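Local coordinates for proteasome chaperone 3 (Saccharomyces cerevisiae, PDB 2Z5B), which helps assemble the 20S proteasome, forming with POC4 a heterodimeric chaperone that binds proteasome precursors and facilitates formation of the alpha-ring, at residues Glu26-Phe34 / Phe168-Ala178; Cys113-Arg121 / Gln138-Ser146. All blocks are in the same frame, centred on the assembly; numbering follows the deposited sequence.

Contact 1 of 2, residues Glu26-Phe34 / Phe168-Ala178; sequences ELYVQATHF and FVLKCIKDMYA
L27, V29 and A31 of strand 26-33 pack against helix 162-176, and H33 meets A178, the last modelled residue. Strand and helix axes cross at -47° and approach to 8.9 Å. This is one face of the mixed sheet; Y28, Q30 and T32 point to the other side, where Protein YPL144W, the partner chain, packs.

Most of the contact is apolar. L27 CD2 is the touching branch, 3.9 Å from F168 CE2 and 4.1 Å from V169 CG2. The L27 and F168 side chains reach past one another, running opposite ways. V29 holds CG1 anti to its backbone N (chi1 -178°), which sets V29 CG1 4.0 Å from I173 CG1.

Sulfur side chains fill the rest. C172 SG lies 3.9 Å from L27 CD2 and also sits over one face of the F168 ring, toward its rim. M176 bends at chi3 (72°), and M176 CE then lies 3.6 Å from both V29 CG1 and A31 CB.

The polar part is at the end. After the helix, Y177 forms a Schellman motif, and A178 O comes 3.2 Å from H33 NE2. Replacing H33 with an alanine would probably open a gap beside A178 and leave Y4 without the ring it meets.

Methyl groups, sulfurs and a ring carry the contact, so the fit is chiefly apolar; the one close polar approach lies at its end, by H33.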
# COMPACT_ATOMS: atom_id res chain seq x y z
N GLU B 26 -0.49 16.58 -8.53
CA GLU B 26 0.57 16.04 -7.69
C GLU B 26 0.60 14.52 -7.78
O GLU B 26 -0.43 13.86 -7.62
CB GLU B 26 0.39 16.47 -6.23
CG GLU B 26 0.48 17.99 -5.97
CD GLU B 26 0.34 18.34 -4.51
OE1 GLU B 26 0.17 17.41 -3.68
OE2 GLU B 26 0.40 19.55 -4.17
N LEU B 27 1.78 13.96 -8.05
CA LEU B 27 1.95 12.51 -8.02
C LEU B 27 2.78 12.16 -6.80
O LEU B 27 3.87 12.71 -6.61
CB LEU B 27 2.61 11.96 -9.30
CG LEU B 27 2.63 10.43 -9.43
CD1 LEU B 27 1.27 9.89 -9.84
CD2 LEU B 27 3.71 9.92 -10.40
N TYR B 28 2.25 11.27 -5.97
CA TYR B 28 2.92 10.85 -4.74
C TYR B 28 3.07 9.34 -4.69
O TYR B 28 2.09 8.60 -4.82
CB TYR B 28 2.20 11.34 -3.49
CG TYR B 28 2.87 10.90 -2.21
CD1 TYR B 28 4.06 11.49 -1.78
CD2 TYR B 28 2.32 9.87 -1.44
CE1 TYR B 28 4.69 11.07 -0.60
CE2 TYR B 28 2.93 9.45 -0.27
CZ TYR B 28 4.12 10.04 0.13
OH TYR B 28 4.73 9.62 1.28
N VAL B 29 4.31 8.90 -4.55
CA VAL B 29 4.60 7.49 -4.47
C VAL B 29 5.20 7.22 -3.10
O VAL B 29 5.99 8.03 -2.57
CB VAL B 29 5.52 7.05 -5.61
CG1 VAL B 29 5.76 5.59 -5.54
CG2 VAL B 29 4.86 7.39 -6.97
N GLN B 30 4.78 6.10 -2.51
CA GLN B 30 5.37 5.65 -1.24
C GLN B 30 5.37 4.13 -1.22
O GLN B 30 4.49 3.47 -1.81
CB GLN B 30 4.62 6.23 -0.04
CG GLN B 30 5.24 5.90 1.36
CD GLN B 30 4.89 4.51 1.87
OE1 GLN B 30 3.95 3.87 1.38
NE2 GLN B 30 5.65 4.02 2.83
N ALA B 31 6.39 3.57 -0.58
CA ALA B 31 6.51 2.13 -0.50
C ALA B 31 7.04 1.68 0.85
O ALA B 31 8.00 2.27 1.40
CB ALA B 31 7.38 1.60 -1.61
N THR B 32 6.39 0.66 1.39
CA THR B 32 6.88 -0.06 2.56
C THR B 32 7.25 -1.47 2.12
O THR B 32 6.48 -2.12 1.42
CB THR B 32 5.81 -0.11 3.68
OG1 THR B 32 5.18 1.17 3.80
CG2 THR B 32 6.47 -0.46 5.03
N HIS B 33 8.43 -1.94 2.54
CA HIS B 33 8.93 -3.25 2.14
C HIS B 33 8.79 -4.20 3.30
O HIS B 33 9.17 -3.86 4.43
CB HIS B 33 10.42 -3.16 1.76
CG HIS B 33 10.68 -2.38 0.49
ND1 HIS B 33 11.78 -2.61 -0.30
CD2 HIS B 33 9.98 -1.39 -0.10
CE1 HIS B 33 11.75 -1.79 -1.34
NE2 HIS B 33 10.67 -1.04 -1.25
N PHE B 34 8.30 -5.40 3.02
CA PHE B 34 8.13 -6.46 4.02
C PHE B 34 8.83 -7.73 3.56
O PHE B 34 9.36 -7.78 2.45
CB PHE B 34 6.64 -6.76 4.22
CG PHE B 34 5.84 -5.57 4.63
CD1 PHE B 34 5.74 -5.21 5.96
CD2 PHE B 34 5.18 -4.81 3.67
CE1 PHE B 34 4.99 -4.09 6.35
CE2 PHE B 34 4.43 -3.69 4.04
CZ PHE B 34 4.34 -3.32 5.38
N PHE B 168 7.13 7.79 -17.06
CA PHE B 168 7.30 8.79 -16.00
C PHE B 168 7.06 8.19 -14.61
O PHE B 168 7.84 8.43 -13.69
CB PHE B 168 6.36 9.97 -16.21
CG PHE B 168 6.46 11.02 -15.13
CD1 PHE B 168 7.51 11.95 -15.15
CD2 PHE B 168 5.53 11.07 -14.10
CE1 PHE B 168 7.61 12.93 -14.16
CE2 PHE B 168 5.63 12.05 -13.10
CZ PHE B 168 6.67 12.97 -13.14
N VAL B 169 5.96 7.44 -14.46
CA VAL B 169 5.65 6.78 -13.20
C VAL B 169 6.73 5.77 -12.82
O VAL B 169 7.16 5.73 -11.65
CB VAL B 169 4.23 6.14 -13.19
CG1 VAL B 169 3.99 5.36 -11.89
CG2 VAL B 169 3.15 7.21 -13.37
N LEU B 170 7.20 4.97 -13.78
CA LEU B 170 8.32 4.05 -13.54
C LEU B 170 9.58 4.79 -13.05
O LEU B 170 10.20 4.38 -12.08
CB LEU B 170 8.65 3.20 -14.78
CG LEU B 170 7.69 2.07 -15.17
CD1 LEU B 170 8.14 1.31 -16.46
CD2 LEU B 170 7.51 1.07 -14.02
N LYS B 171 9.93 5.88 -13.72
CA LYS B 171 11.03 6.74 -13.28
C LYS B 171 10.85 7.25 -11.83
O LYS B 171 11.79 7.28 -11.07
CB LYS B 171 11.19 7.94 -14.22
CG LYS B 171 12.42 8.78 -13.92
CD LYS B 171 12.63 9.87 -14.98
CE LYS B 171 13.63 10.91 -14.47
NZ LYS B 171 14.92 10.26 -14.09
N CYS B 172 9.64 7.66 -11.49
CA CYS B 172 9.35 8.15 -10.13
C CYS B 172 9.61 7.06 -9.09
O CYS B 172 10.22 7.31 -8.04
CB CYS B 172 7.89 8.62 -10.05
SG CYS B 172 7.55 10.14 -10.96
N ILE B 173 9.20 5.83 -9.41
CA ILE B 173 9.35 4.69 -8.51
C ILE B 173 10.82 4.35 -8.32
O ILE B 173 11.26 4.14 -7.18
CB ILE B 173 8.52 3.47 -8.99
CG1 ILE B 173 7.02 3.78 -8.88
CG2 ILE B 173 8.88 2.21 -8.19
CD1 ILE B 173 6.11 2.93 -9.77
N LYS B 174 11.58 4.34 -9.42
CA LYS B 174 13.04 4.17 -9.39
C LYS B 174 13.77 5.30 -8.64
O LYS B 174 14.72 5.03 -7.91
CB LYS B 174 13.59 4.03 -10.82
CG LYS B 174 15.11 3.73 -10.91
CD LYS B 174 15.54 3.36 -12.33
CE LYS B 174 17.05 3.47 -12.51
NZ LYS B 174 17.50 4.90 -12.52
N ASP B 175 13.31 6.54 -8.81
CA ASP B 175 13.93 7.70 -8.17
C ASP B 175 13.69 7.72 -6.66
O ASP B 175 14.49 8.27 -5.90
CB ASP B 175 13.48 9.00 -8.83
CG ASP B 175 14.14 9.24 -10.17
OD1 ASP B 175 15.18 8.59 -10.46
OD2 ASP B 175 13.64 10.09 -10.92
N MET B 176 12.60 7.09 -6.24
CA MET B 176 12.35 6.82 -4.85
C MET B 176 13.49 6.01 -4.22
O MET B 176 13.83 6.23 -3.05
CB MET B 176 11.02 6.05 -4.75
CG MET B 176 10.48 5.84 -3.37
SD MET B 176 8.71 5.53 -3.43
CE MET B 176 8.62 3.89 -4.12
N TYR B 177 14.12 5.16 -5.05
CA TYR B 177 14.91 3.95 -4.68
C TYR B 177 13.93 2.84 -4.23
O TYR B 177 14.12 2.15 -3.22
CB TYR B 177 16.03 4.27 -3.69
CG TYR B 177 17.03 5.31 -4.22
CD1 TYR B 177 16.77 6.01 -5.40
CD2 TYR B 177 18.19 5.62 -3.51
CE1 TYR B 177 17.66 6.98 -5.88
CE2 TYR B 177 19.08 6.61 -3.99
CZ TYR B 177 18.80 7.27 -5.17
OH TYR B 177 19.67 8.23 -5.67
N ALA B 178 12.90 2.68 -5.04
CA ALA B 178 11.59 2.13 -4.65
C ALA B 178 11.43 1.42 -3.31
O ALA B 178 12.38 1.28 -2.55
CB ALA B 178 11.07 1.27 -5.74

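Contact 2 of 2, residues Cys113-Arg121 / Gln138-Ser146; sequences CVQIAELYR and QFSLLISMS
F139, L141 and I143 meet helix 109-124 in an alpha/beta layer packing: the helix lies on one face of the mixed sheet, across strand 140-145. The axes are 9.5 Å apart at closest and run at 131°.

Aliphatic packing forms the buried part. L141 CD2 is the central methyl. L141 CD2 is 3.7 Å from I116 CG2, and it also touches A117 CA and the Y120 ring carbon CD2. I143 extends CD1 between I116 CG2 and C113 SG, with I143 CD1 4.0 Å from I116 CG2. C113 also touches V54 of the adjacent strand 50-56 and V97 of strand 95-99, beyond it.

Aromatic contacts close the other end. F139 has its CG anti to the backbone N (chi1 -164°), which turns the ring toward the helix, against A117 and Y120. Y120 CB meets the ring edge near its plane, and A117 CB lies 3.5 Å from F139 CE2.

R121 covers one face of F139. R121 CG makes a CH-pi contact, 3.6 Å from the centroid of the F139 ring. The chain bends at chi3, and the guanidinium, nearly parallel to the ring (7°), settles over F139 CB. R121 NH2 stops 3.4 Å from Q138 O, at too poor an angle for a hydrogen bond.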
# COMPACT_ATOMS: atom_id res chain seq x y z
N CYS B 113 0.99 -2.78 -13.84
CA CYS B 113 1.38 -3.64 -12.72
C CYS B 113 2.56 -4.56 -12.99
O CYS B 113 3.45 -4.69 -12.14
CB CYS B 113 0.19 -4.46 -12.23
SG CYS B 113 -1.05 -3.45 -11.47
N VAL B 114 2.58 -5.20 -14.16
CA VAL B 114 3.69 -6.08 -14.51
C VAL B 114 4.97 -5.27 -14.69
O VAL B 114 6.05 -5.72 -14.30
CB VAL B 114 3.39 -6.95 -15.77
CG1 VAL B 114 4.68 -7.37 -16.48
CG2 VAL B 114 2.55 -8.16 -15.39
N GLN B 115 4.85 -4.09 -15.28
CA GLN B 115 6.02 -3.25 -15.54
C GLN B 115 6.59 -2.77 -14.22
O GLN B 115 7.81 -2.81 -14.01
CB GLN B 115 5.68 -2.08 -16.48
CG GLN B 115 5.52 -2.49 -17.98
CD GLN B 115 6.77 -3.13 -18.57
OE1 GLN B 115 7.91 -2.85 -18.15
NE2 GLN B 115 6.57 -4.01 -19.55
N ILE B 116 5.71 -2.38 -13.31
CA ILE B 116 6.15 -2.00 -11.95
C ILE B 116 6.80 -3.20 -11.27
O ILE B 116 7.90 -3.09 -10.73
CB ILE B 116 4.98 -1.40 -11.12
CG1 ILE B 116 4.55 -0.08 -11.74
CG2 ILE B 116 5.40 -1.18 -9.65
CD1 ILE B 116 3.31 0.53 -11.14
N ALA B 117 6.15 -4.37 -11.35
CA ALA B 117 6.71 -5.60 -10.79
C ALA B 117 8.09 -5.92 -11.34
O ALA B 117 9.01 -6.24 -10.58
CB ALA B 117 5.76 -6.77 -11.03
N GLU B 118 8.25 -5.85 -12.66
CA GLU B 118 9.54 -6.14 -13.28
C GLU B 118 10.62 -5.13 -12.88
O GLU B 118 11.77 -5.50 -12.69
CB GLU B 118 9.39 -6.24 -14.81
CG GLU B 118 8.91 -7.64 -15.25
CD GLU B 118 9.90 -8.74 -14.88
OE1 GLU B 118 10.91 -8.91 -15.58
OE2 GLU B 118 9.68 -9.44 -13.88
N LEU B 119 10.23 -3.87 -12.72
CA LEU B 119 11.15 -2.84 -12.24
C LEU B 119 11.71 -3.24 -10.88
O LEU B 119 12.93 -3.24 -10.65
CB LEU B 119 10.44 -1.47 -12.18
CG LEU B 119 11.29 -0.25 -11.80
CD1 LEU B 119 12.29 0.10 -12.89
CD2 LEU B 119 10.40 0.95 -11.50
N TYR B 120 10.82 -3.63 -9.97
CA TYR B 120 11.22 -4.09 -8.65
C TYR B 120 12.17 -5.29 -8.70
O TYR B 120 13.22 -5.27 -8.05
CB TYR B 120 10.00 -4.37 -7.78
CG TYR B 120 9.58 -3.15 -7.00
CD1 TYR B 120 10.22 -2.81 -5.81
CD2 TYR B 120 8.57 -2.32 -7.47
CE1 TYR B 120 9.86 -1.67 -5.09
CE2 TYR B 120 8.20 -1.18 -6.77
CZ TYR B 120 8.84 -0.86 -5.58
OH TYR B 120 8.45 0.26 -4.91
N ARG B 121 11.83 -6.30 -9.50
CA ARG B 121 12.64 -7.53 -9.61
C ARG B 121 14.02 -7.34 -10.23
O ARG B 121 15.02 -7.83 -9.69
CB ARG B 121 11.88 -8.61 -10.39
CG ARG B 121 10.53 -8.94 -9.79
CD ARG B 121 10.06 -10.33 -10.15
NE ARG B 121 10.79 -11.37 -9.42
CZ ARG B 121 10.49 -12.66 -9.48
NH1 ARG B 121 9.46 -13.08 -10.23
NH2 ARG B 121 11.20 -13.54 -8.79
N GLN B 138 10.78 -15.83 -4.58
CA GLN B 138 10.07 -14.73 -3.92
C GLN B 138 9.68 -13.57 -4.86
O GLN B 138 10.55 -12.93 -5.46
CB GLN B 138 10.89 -14.21 -2.73
CG GLN B 138 12.35 -13.83 -3.05
CD GLN B 138 13.01 -12.95 -1.99
OE1 GLN B 138 14.20 -12.64 -2.08
NE2 GLN B 138 12.24 -12.54 -0.99
N PHE B 139 8.37 -13.34 -5.02
CA PHE B 139 7.85 -12.03 -5.48
C PHE B 139 6.34 -11.79 -5.35
O PHE B 139 5.52 -12.44 -6.02
CB PHE B 139 8.31 -11.62 -6.89
CG PHE B 139 8.10 -10.15 -7.16
CD1 PHE B 139 9.00 -9.21 -6.66
CD2 PHE B 139 6.98 -9.71 -7.86
CE1 PHE B 139 8.80 -7.85 -6.88
CE2 PHE B 139 6.77 -8.36 -8.09
CZ PHE B 139 7.69 -7.43 -7.60
N SER B 140 6.01 -10.80 -4.53
CA SER B 140 4.66 -10.34 -4.34
C SER B 140 4.70 -8.82 -4.22
O SER B 140 5.60 -8.26 -3.57
CB SER B 140 4.08 -10.96 -3.07
OG SER B 140 2.79 -10.48 -2.79
N LEU B 141 3.75 -8.16 -4.86
CA LEU B 141 3.61 -6.71 -4.81
C LEU B 141 2.15 -6.33 -4.72
O LEU B 141 1.33 -6.71 -5.56
CB LEU B 141 4.29 -6.06 -6.02
CG LEU B 141 4.30 -4.55 -6.29
CD1 LEU B 141 4.84 -3.70 -5.13
CD2 LEU B 141 5.10 -4.26 -7.56
N LEU B 142 1.83 -5.55 -3.69
CA LEU B 142 0.50 -5.00 -3.51
C LEU B 142 0.55 -3.52 -3.90
O LEU B 142 1.38 -2.76 -3.38
CB LEU B 142 0.10 -5.19 -2.03
CG LEU B 142 -1.32 -5.37 -1.50
CD1 LEU B 142 -2.21 -6.19 -2.39
CD2 LEU B 142 -1.26 -5.99 -0.10
N ILE B 143 -0.27 -3.13 -4.87
CA ILE B 143 -0.26 -1.76 -5.40
C ILE B 143 -1.60 -1.09 -5.17
O ILE B 143 -2.62 -1.54 -5.68
CB ILE B 143 0.12 -1.67 -6.93
CG1 ILE B 143 1.45 -2.37 -7.19
CG2 ILE B 143 0.19 -0.19 -7.37
CD1 ILE B 143 1.81 -2.58 -8.69
N SER B 144 -1.59 -0.02 -4.40
CA SER B 144 -2.78 0.81 -4.24
C SER B 144 -2.54 2.09 -5.02
O SER B 144 -1.52 2.76 -4.83
CB SER B 144 -3.06 1.11 -2.77
OG SER B 144 -3.37 -0.07 -2.05
N MET B 145 -3.47 2.44 -5.90
CA MET B 145 -3.27 3.60 -6.75
C MET B 145 -4.56 4.31 -7.16
O MET B 145 -5.65 3.77 -6.98
CB MET B 145 -2.45 3.20 -8.00
CG MET B 145 -3.07 2.12 -8.89
SD MET B 145 -1.92 1.64 -10.24
CE MET B 145 -1.08 3.18 -10.51
N SER B 146 -4.42 5.53 -7.67
CA SER B 146 -5.53 6.26 -8.29
C SER B 146 -5.71 5.79 -9.73
O SER B 146 -4.79 5.90 -10.54
CB SER B 146 -5.25 7.76 -8.29
OG SER B 146 -6.15 8.47 -9.14

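Contacts 1 and 2 place two helices on the same face of one sheet, with centres about 11 Å apart. Along the chain, contact 2 is nested inside the loop that contact 1 closes, and helix 162-176 is the next element after strand 140-145. The two contacts meet at Y120. Y120 OH lies 3.7 Å from both A31 CB and M176 CE; a still shorter approach to A178 is doubtful. The helices also touch where L119 CD2 comes 3.5 Å from L170 O. L40 of strand 38-44 lies between them, touched by V29, M176 and I116. Residues of both strands also contact Protein YPL144W from the opposite side of the sheet.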